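Local coordinates for putative transcription regulator (Lactobacillus plantarum WCFS1, PDB 3COL), which probably binds DNA as a transcription regulator of the TetR family, through its helix-turn-helix domain, at residues E65-L70 / Q95-Y99. Residues are numbered along the deposited sequence; the frame is centred on the assembly and turned at random.
Sequences ETNRIL and QVYDY
Ile69 and Tyr99 bring the two backbones closest, their CA atoms 5.9 Å apart, where the chain leaving helix 54-67 passes one flank of helix 85-102. The join is a case of one aromatic side chain doing two jobs: its face takes carbon atoms, its hydroxyl polar groups. A chi1 of 173° swings the Tyr99 ring away from its own backbone N, and one face lies against Ile69 CA, centred over it in a CH-pi contact; Ile69 CG1 comes within 3.6 Å of Tyr99 CE2. At the far end of the ring, Arg68 NH1 gives a weak hydrogen bond to Tyr99 OH (2.9 Å), the guanidinium lying nearly coplanar with the ring. Arg68 also grips Glu65 end-on in a salt bridge, Arg68 NH1 meeting Glu65 OE1 at 2.8 Å and NH2 meeting OE2. Ser106 OG hydrogen-bonds both Glu65 OE1 and Tyr99 OH. A leucine in place of Tyr99 would probably leave Ser106 and Arg68 without this hydroxyl and Ile69 CA without its aromatic face. One turn earlier, Gln95 NE2 donates a fairly straight bond to Ile69 O (2.9 Å, 157°), while Leu70 CD2 packs against Gln95 CG. Phe160 touches Ile69 and Val96, so helix 54-67, probably leading from the DNA-binding domain, meets helices 85-102, 106-117 and 152-171 of the probable regulatory domain.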
# COMPACT_ATOMS: atom_id res chain seq x y z
N GLU A 65 8.71 14.20 3.22
CA GLU A 65 8.76 12.75 3.43
C GLU A 65 9.62 12.03 2.38
O GLU A 65 10.53 11.29 2.74
CB GLU A 65 7.36 12.11 3.51
CG GLU A 65 6.51 12.62 4.71
CD GLU A 65 7.29 12.64 6.02
OE1 GLU A 65 7.80 11.56 6.43
OE2 GLU A 65 7.42 13.73 6.62
N THR A 66 9.35 12.26 1.09
CA THR A 66 10.10 11.59 0.02
C THR A 66 11.57 11.92 0.03
O THR A 66 12.41 11.05 -0.17
CB THR A 66 9.50 11.82 -1.38
OG1 THR A 66 9.44 13.22 -1.66
CG2 THR A 66 8.13 11.24 -1.44
N ASN A 67 11.89 13.18 0.29
CA ASN A 67 13.30 13.60 0.36
C ASN A 67 14.07 13.04 1.56
O ASN A 67 15.29 12.99 1.55
CB ASN A 67 13.40 15.11 0.27
CG ASN A 67 13.38 15.59 -1.17
OD1 ASN A 67 12.32 15.88 -1.74
ND2 ASN A 67 14.55 15.62 -1.78
N ARG A 68 13.36 12.57 2.57
CA ARG A 68 14.05 11.97 3.71
C ARG A 68 14.53 10.53 3.44
O ARG A 68 15.34 9.99 4.19
CB ARG A 68 13.19 12.06 4.99
CG ARG A 68 13.77 13.00 6.05
CD ARG A 68 13.21 12.72 7.46
NE ARG A 68 12.14 13.64 7.89
CZ ARG A 68 10.84 13.39 7.80
NH1 ARG A 68 10.42 12.25 7.26
NH2 ARG A 68 9.96 14.27 8.25
N ILE A 69 14.04 9.91 2.38
CA ILE A 69 14.38 8.50 2.16
C ILE A 69 15.88 8.27 1.84
O ILE A 69 16.55 7.49 2.54
CB ILE A 69 13.46 7.85 1.13
CG1 ILE A 69 11.99 8.08 1.53
CG2 ILE A 69 13.80 6.33 0.98
CD1 ILE A 69 10.99 7.57 0.52
N LEU A 70 16.39 8.98 0.84
CA LEU A 70 17.78 8.85 0.40
C LEU A 70 18.55 10.16 0.48
O LEU A 70 18.05 11.20 0.06
CB LEU A 70 17.82 8.38 -1.06
CG LEU A 70 17.04 7.12 -1.41
CD1 LEU A 70 16.83 7.04 -2.90
CD2 LEU A 70 17.74 5.88 -0.89
N GLN A 95 18.51 0.88 2.69
CA GLN A 95 18.19 2.26 3.08
C GLN A 95 16.67 2.53 3.26
O GLN A 95 16.26 3.09 4.28
CB GLN A 95 18.81 3.25 2.07
CG GLN A 95 18.62 4.74 2.41
CD GLN A 95 18.96 5.10 3.87
OE1 GLN A 95 19.91 4.58 4.46
NE2 GLN A 95 18.18 6.03 4.43
N VAL A 96 15.84 2.13 2.31
CA VAL A 96 14.36 2.30 2.45
C VAL A 96 13.89 1.63 3.75
O VAL A 96 13.12 2.20 4.51
CB VAL A 96 13.58 1.76 1.21
CG1 VAL A 96 12.02 1.90 1.40
CG2 VAL A 96 14.02 2.42 -0.07
N TYR A 97 14.38 0.43 3.99
CA TYR A 97 14.10 -0.35 5.20
C TYR A 97 14.48 0.38 6.47
O TYR A 97 13.63 0.57 7.36
CB TYR A 97 14.80 -1.71 5.10
CG TYR A 97 14.64 -2.64 6.27
CD1 TYR A 97 13.60 -3.57 6.32
CD2 TYR A 97 15.58 -2.61 7.33
CE1 TYR A 97 13.47 -4.45 7.44
CE2 TYR A 97 15.47 -3.49 8.44
CZ TYR A 97 14.41 -4.41 8.48
OH TYR A 97 14.29 -5.25 9.58
N ASP A 98 15.74 0.82 6.57
CA ASP A 98 16.19 1.57 7.76
C ASP A 98 15.39 2.85 7.91
O ASP A 98 14.94 3.18 9.03
CB ASP A 98 17.67 1.96 7.65
CG ASP A 98 18.62 0.76 7.73
OD1 ASP A 98 18.23 -0.32 8.25
OD2 ASP A 98 19.78 0.92 7.31
N TYR A 99 15.25 3.58 6.80
CA TYR A 99 14.47 4.83 6.77
C TYR A 99 13.07 4.65 7.32
O TYR A 99 12.62 5.41 8.17
CB TYR A 99 14.38 5.47 5.38
CG TYR A 99 13.43 6.64 5.43
CD1 TYR A 99 13.81 7.83 6.07
CD2 TYR A 99 12.13 6.53 4.95
CE1 TYR A 99 12.94 8.88 6.17
CE2 TYR A 99 11.24 7.59 5.06
CZ TYR A 99 11.66 8.75 5.66
OH TYR A 99 10.79 9.82 5.78